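Local coordinates for protein beta-mannosidase (Trichoderma harzianum, PDB 4CVU) that probably hydrolyses terminal beta-linked mannose residues from the non-reducing ends of mannosides, as a fungal glycoside hydrolase of family 2, at residues Arg188-Trp200 against Gln448-Phe460. Sequence-based numbering, arbitrary orientation.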
loop_
_atom_site.group_PDB
_atom_site.type_symbol
_atom_site.label_atom_id
_atom_site.label_comp_id
_atom_site.label_asym_id
_atom_site.label_seq_id
_atom_site.Cartn_x
_atom_site.Cartn_y
_atom_site.Cartn_z
ATOM N N ARG A 188 11.186 -27.832 13.149
ATOM C CA ARG A 188 10.287 -27.322 14.176
ATOM C C ARG A 188 9.937 -28.346 15.260
ATOM O O ARG A 188 9.536 -28.003 16.337
ATOM C CB ARG A 188 9.008 -26.754 13.555
ATOM C CG ARG A 188 8.019 -27.768 13.057
ATOM C CD ARG A 188 6.894 -27.199 12.171
ATOM N NE ARG A 188 6.225 -28.220 11.356
ATOM C CZ ARG A 188 5.202 -28.946 11.780
ATOM N NH1 ARG A 188 4.787 -28.792 12.980
ATOM N NH2 ARG A 188 4.598 -29.850 11.020
ATOM N N GLN A 189 10.091 -29.630 14.949
ATOM C CA GLN A 189 9.745 -30.667 15.911
ATOM C C GLN A 189 10.611 -30.581 17.190
ATOM O O GLN A 189 10.237 -31.123 18.239
ATOM C CB GLN A 189 9.856 -32.054 15.251
ATOM C CG GLN A 189 11.266 -32.573 14.971
ATOM C CD GLN A 189 11.817 -32.163 13.624
ATOM O OE1 GLN A 189 11.434 -31.119 13.058
ATOM N NE2 GLN A 189 12.782 -32.956 13.113
ATOM N N TRP A 190 11.759 -29.909 17.089
ATOM C CA TRP A 190 12.742 -29.840 18.192
ATOM C C TRP A 190 12.466 -28.725 19.186
ATOM O O TRP A 190 13.116 -28.653 20.211
ATOM C CB TRP A 190 14.195 -29.701 17.641
ATOM C CG TRP A 190 14.668 -30.993 17.133
ATOM C CD1 TRP A 190 14.831 -31.357 15.833
ATOM C CD2 TRP A 190 14.947 -32.148 17.913
ATOM N NE1 TRP A 190 15.224 -32.669 15.747
ATOM C CE2 TRP A 190 15.298 -33.179 17.017
ATOM C CE3 TRP A 190 14.973 -32.408 19.295
ATOM C CZ2 TRP A 190 15.655 -34.455 17.457
ATOM C CZ3 TRP A 190 15.342 -33.675 19.731
ATOM C CH2 TRP A 190 15.671 -34.680 18.816
ATOM N N VAL A 191 11.491 -27.864 18.904
ATOM C CA VAL A 191 11.258 -26.710 19.789
ATOM C C VAL A 191 9.821 -26.625 20.277
ATOM O O VAL A 191 8.891 -26.712 19.497
ATOM C CB VAL A 191 11.713 -25.393 19.151
ATOM C CG1 VAL A 191 11.063 -25.171 17.783
ATOM C CG2 VAL A 191 11.409 -24.222 20.078
ATOM N N ARG A 192 9.648 -26.433 21.577
ATOM C CA ARG A 192 8.336 -26.192 22.150
ATOM C C ARG A 192 7.951 -24.718 21.962
ATOM O O ARG A 192 8.047 -23.892 22.882
ATOM C CB ARG A 192 8.338 -26.595 23.632
ATOM C CG ARG A 192 8.700 -28.035 23.862
ATOM C CD ARG A 192 7.880 -28.972 23.030
ATOM N NE ARG A 192 6.463 -28.618 23.115
ATOM C CZ ARG A 192 5.568 -28.746 22.136
ATOM N NH1 ARG A 192 5.898 -29.234 20.942
ATOM N NH2 ARG A 192 4.302 -28.398 22.356
ATOM N N LYS A 193 7.509 -24.436 20.729
ATOM C CA LYS A 193 7.104 -23.113 20.243
ATOM C C LYS A 193 5.963 -23.396 19.285
ATOM O O LYS A 193 5.865 -24.486 18.649
ATOM C CB LYS A 193 8.281 -22.374 19.541
ATOM C CG LYS A 193 7.969 -20.971 18.973
ATOM C CD LYS A 193 9.238 -20.180 18.655
ATOM C CE LYS A 193 9.005 -18.839 17.922
ATOM N NZ LYS A 193 7.725 -18.180 18.292
ATOM N N GLU A 194 5.079 -22.426 19.196
ATOM C CA GLU A 194 3.866 -22.490 18.384
ATOM C C GLU A 194 4.321 -22.860 17.002
ATOM O O GLU A 194 5.104 -22.204 16.378
ATOM C CB GLU A 194 3.151 -21.120 18.454
ATOM C CG GLU A 194 2.040 -20.873 17.461
ATOM C CD GLU A 194 1.251 -19.574 17.692
ATOM O OE1 GLU A 194 1.790 -18.535 17.385
ATOM O OE2 GLU A 194 0.124 -19.590 18.139
ATOM N N GLN A 195 3.845 -24.003 16.526
ATOM C CA GLN A 195 4.361 -24.544 15.334
ATOM C C GLN A 195 4.121 -23.717 14.084
ATOM O O GLN A 195 4.956 -23.720 13.224
ATOM C CB GLN A 195 3.904 -26.001 15.165
ATOM C CG GLN A 195 4.290 -26.880 16.316
ATOM C CD GLN A 195 5.706 -27.423 16.289
ATOM O OE1 GLN A 195 5.982 -28.495 15.734
ATOM N NE2 GLN A 195 6.623 -26.716 16.955
ATOM N N ASN A 196 2.996 -23.029 13.976
ATOM C CA ASN A 196 2.702 -22.234 12.848
ATOM C C ASN A 196 3.585 -21.015 12.698
ATOM O O ASN A 196 3.595 -20.422 11.676
ATOM C CB ASN A 196 1.246 -21.875 12.713
ATOM C CG ASN A 196 0.770 -20.967 13.776
ATOM O OD1 ASN A 196 0.417 -21.372 14.848
ATOM N ND2 ASN A 196 0.813 -19.678 13.474
ATOM N N ASP A 197 4.370 -20.729 13.709
ATOM C CA ASP A 197 5.324 -19.613 13.674
ATOM C C ASP A 197 6.444 -19.806 12.646
ATOM O O ASP A 197 7.113 -18.863 12.284
ATOM C CB ASP A 197 5.922 -19.455 15.049
ATOM C CG ASP A 197 4.992 -18.896 16.040
ATOM O OD1 ASP A 197 3.806 -18.711 15.739
ATOM O OD2 ASP A 197 5.462 -18.596 17.148
ATOM N N PHE A 198 6.636 -21.049 12.197
ATOM C CA PHE A 198 7.567 -21.378 11.141
ATOM C C PHE A 198 6.897 -21.558 9.774
ATOM O O PHE A 198 7.510 -22.135 8.845
ATOM C CB PHE A 198 8.347 -22.640 11.513
ATOM C CG PHE A 198 8.944 -22.575 12.889
ATOM C CD1 PHE A 198 10.071 -21.809 13.126
ATOM C CD2 PHE A 198 8.316 -23.195 13.960
ATOM C CE1 PHE A 198 10.589 -21.717 14.402
ATOM C CE2 PHE A 198 8.811 -23.084 15.240
ATOM C CZ PHE A 198 9.967 -22.347 15.454
ATOM N N GLY A 199 5.631 -21.089 9.684
ATOM C CA GLY A 199 4.871 -21.085 8.483
ATOM C C GLY A 199 3.789 -22.139 8.495
ATOM O O GLY A 199 3.955 -23.173 9.101
ATOM N N TRP A 200 2.660 -21.866 7.843
ATOM C CA TRP A 200 1.668 -22.935 7.570
ATOM C C TRP A 200 1.067 -22.632 6.200
ATOM O O TRP A 200 1.394 -21.601 5.556
ATOM C CB TRP A 200 0.608 -23.041 8.699
ATOM C CG TRP A 200 0.114 -24.494 9.033
ATOM C CD1 TRP A 200 -0.989 -25.101 8.553
ATOM C CD2 TRP A 200 0.743 -25.451 9.915
ATOM N NE1 TRP A 200 -1.100 -26.388 9.048
ATOM C CE2 TRP A 200 -0.045 -26.627 9.881
ATOM C CE3 TRP A 200 1.892 -25.437 10.696
ATOM C CZ2 TRP A 200 0.273 -27.768 10.614
ATOM C CZ3 TRP A 200 2.208 -26.579 11.461
ATOM C CH2 TRP A 200 1.382 -27.736 11.407
ATOM N N GLN A 448 0.048 -28.768 21.961
ATOM C CA GLN A 448 0.714 -28.154 20.797
ATOM C C GLN A 448 1.621 -29.097 20.004
ATOM O O GLN A 448 2.829 -28.978 20.000
ATOM C CB GLN A 448 1.413 -26.847 21.214
ATOM C CG GLN A 448 0.498 -25.890 21.962
ATOM C CD GLN A 448 -0.797 -25.613 21.230
ATOM O OE1 GLN A 448 -0.800 -25.414 20.029
ATOM N NE2 GLN A 448 -1.900 -25.568 21.953
ATOM N N PHE A 449 1.021 -30.070 19.337
ATOM C CA PHE A 449 1.762 -30.991 18.519
ATOM C C PHE A 449 0.977 -31.231 17.211
ATOM O O PHE A 449 -0.217 -31.521 17.255
ATOM C CB PHE A 449 1.954 -32.319 19.255
ATOM C CG PHE A 449 2.693 -32.192 20.554
ATOM C CD1 PHE A 449 4.088 -32.300 20.594
ATOM C CD2 PHE A 449 2.000 -31.986 21.745
ATOM C CE1 PHE A 449 4.767 -32.207 21.818
ATOM C CE2 PHE A 449 2.668 -31.873 22.943
ATOM C CZ PHE A 449 4.067 -31.982 22.978
ATOM N N SER A 450 1.646 -31.113 16.056
ATOM C CA SER A 450 0.899 -30.940 14.813
ATOM C C SER A 450 1.617 -31.283 13.486
ATOM O O SER A 450 2.625 -30.680 13.137
ATOM C CB SER A 450 0.349 -29.493 14.800
ATOM O OG SER A 450 -0.451 -29.242 13.662
ATOM N N ASP A 451 1.089 -32.289 12.785
ATOM C CA ASP A 451 1.453 -32.588 11.423
ATOM C C ASP A 451 2.947 -32.920 11.243
ATOM O O ASP A 451 3.560 -32.610 10.224
ATOM C CB ASP A 451 1.053 -31.410 10.531
ATOM C CG ASP A 451 0.983 -31.786 9.062
ATOM O OD1 ASP A 451 0.822 -32.994 8.733
ATOM O OD2 ASP A 451 1.106 -30.858 8.219
ATOM N N THR A 452 3.512 -33.543 12.256
ATOM C CA THR A 452 4.835 -34.126 12.171
ATOM C C THR A 452 4.967 -35.035 13.376
ATOM O O THR A 452 4.086 -35.052 14.252
ATOM C CB THR A 452 5.940 -33.054 12.155
ATOM O OG1 THR A 452 7.199 -33.643 11.761
ATOM C CG2 THR A 452 6.041 -32.354 13.499
ATOM N N LEU A 453 6.052 -35.812 13.397
ATOM C CA LEU A 453 6.358 -36.678 14.532
ATOM C C LEU A 453 7.412 -35.993 15.363
ATOM O O LEU A 453 8.135 -35.164 14.848
ATOM C CB LEU A 453 6.805 -38.071 14.070
ATOM C CG LEU A 453 5.737 -38.880 13.318
ATOM C CD1 LEU A 453 6.231 -40.289 13.013
ATOM C CD2 LEU A 453 4.420 -38.965 14.074
ATOM N N TYR A 454 7.477 -36.346 16.650
ATOM C CA TYR A 454 8.231 -35.575 17.619
ATOM C C TYR A 454 9.258 -36.428 18.382
ATOM O O TYR A 454 9.152 -37.680 18.410
ATOM C CB TYR A 454 7.263 -34.905 18.608
ATOM C CG TYR A 454 6.512 -33.753 17.986
ATOM C CD1 TYR A 454 5.351 -33.965 17.274
ATOM C CD2 TYR A 454 7.005 -32.465 18.081
ATOM C CE1 TYR A 454 4.689 -32.922 16.676
ATOM C CE2 TYR A 454 6.360 -31.404 17.491
ATOM C CZ TYR A 454 5.188 -31.623 16.804
ATOM O OH TYR A 454 4.562 -30.568 16.162
ATOM N N PRO A 455 10.243 -35.752 18.995
ATOM C CA PRO A 455 11.210 -36.451 19.871
ATOM C C PRO A 455 10.542 -37.059 21.095
ATOM O O PRO A 455 9.448 -36.646 21.490
ATOM C CB PRO A 455 12.176 -35.337 20.302
ATOM C CG PRO A 455 11.984 -34.243 19.324
ATOM C CD PRO A 455 10.540 -34.310 18.933
ATOM N N ASP A 456 11.205 -38.050 21.675
ATOM C CA ASP A 456 10.747 -38.662 22.924
ATOM C C ASP A 456 11.934 -39.031 23.836
ATOM O O ASP A 456 11.846 -39.981 24.614
ATOM C CB ASP A 456 9.889 -39.897 22.649
ATOM C CG ASP A 456 9.130 -40.364 23.876
ATOM O OD1 ASP A 456 8.667 -39.497 24.663
ATOM O OD2 ASP A 456 8.980 -41.600 24.064
ATOM N N SER A 457 13.000 -38.229 23.768
ATOM C CA SER A 457 14.116 -38.356 24.694
ATOM C C SER A 457 13.623 -37.911 26.071
ATOM O O SER A 457 12.533 -37.356 26.195
ATOM C CB SER A 457 15.265 -37.477 24.231
ATOM O OG SER A 457 14.872 -36.108 24.273
ATOM N N ASP A 458 14.419 -38.170 27.105
ATOM C CA ASP A 458 14.038 -37.869 28.490
ATOM C C ASP A 458 13.930 -36.363 28.746
ATOM O O ASP A 458 13.039 -35.923 29.441
ATOM C CB ASP A 458 15.043 -38.502 29.497
ATOM C CG ASP A 458 15.005 -40.051 29.511
ATOM O OD1 ASP A 458 14.076 -40.663 28.982
ATOM O OD2 ASP A 458 15.928 -40.689 30.067
ATOM N N ASP A 459 14.840 -35.576 28.197
ATOM C CA ASP A 459 14.799 -34.128 28.436
ATOM C C ASP A 459 13.601 -33.468 27.723
ATOM O O ASP A 459 12.946 -32.609 28.306
ATOM C CB ASP A 459 16.103 -33.440 27.989
ATOM C CG ASP A 459 17.221 -33.572 29.032
ATOM O OD1 ASP A 459 16.952 -33.980 30.187
ATOM O OD2 ASP A 459 18.374 -33.235 28.705
ATOM N N PHE A 460 13.346 -33.882 26.479
ATOM C CA PHE A 460 12.203 -33.349 25.691
ATOM C C PHE A 460 10.891 -33.658 26.400
ATOM O O PHE A 460 10.083 -32.763 26.664
ATOM C CB PHE A 460 12.199 -33.923 24.269
ATOM C CG PHE A 460 11.085 -33.374 23.383
ATOM C CD1 PHE A 460 11.247 -32.170 22.701
ATOM C CD2 PHE A 460 9.895 -34.083 23.222
ATOM C CE1 PHE A 460 10.241 -31.670 21.876
ATOM C CE2 PHE A 460 8.878 -33.589 22.405
ATOM C CZ PHE A 460 9.055 -32.388 21.730
HETATM O O HOH W 1 8.896 -31.397 11.453
#
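The CA atoms of Gln189 and Tyr454 come nearest each other across the two segments, 5.4 Å apart, where the largely irregular 188-200, with two short 3-10 turns, packs on the loop 448-457 that leads into helix 458-475. Two arginines grip backbone carbonyls end-on. Arg188, extended from CG to NE, directs NH1 (2.9 Å) and NH2 to Ser450 O, which lies in the guanidinium plane; Trp200 CZ3 and Thr452 CG2 lie over opposite faces, each toward the rim. Arg192, bent at chi2 and chi3, brings NH2 to 2.8 Å from Gln448 O, with NH1 on the same oxygen; NH2 also salt-bridges Glu467. Its guanidinium lies flat on Phe449, planes 13° apart, an off-centre cation-pi stack. A leucine in its place would probably leave Gln448 O and Glu467 without their mate and Phe449 without the flat charged group on its face. Between the arginines, Tyr454 OH donates to Gln195 OE1 (2.5 Å) from above the amide carbonyl plane, and accepts from Ser450 N. Pro455 CG lies 3.6 Å from the centroid of the Trp190 six-membered ring, a CH-pi contact over its face. This buried, probably interdomain packing joins a galactose-binding-like family loop to the one after parallel-paired strand 442-446, as in the expected family 2 catalytic (beta/alpha)8 barrel.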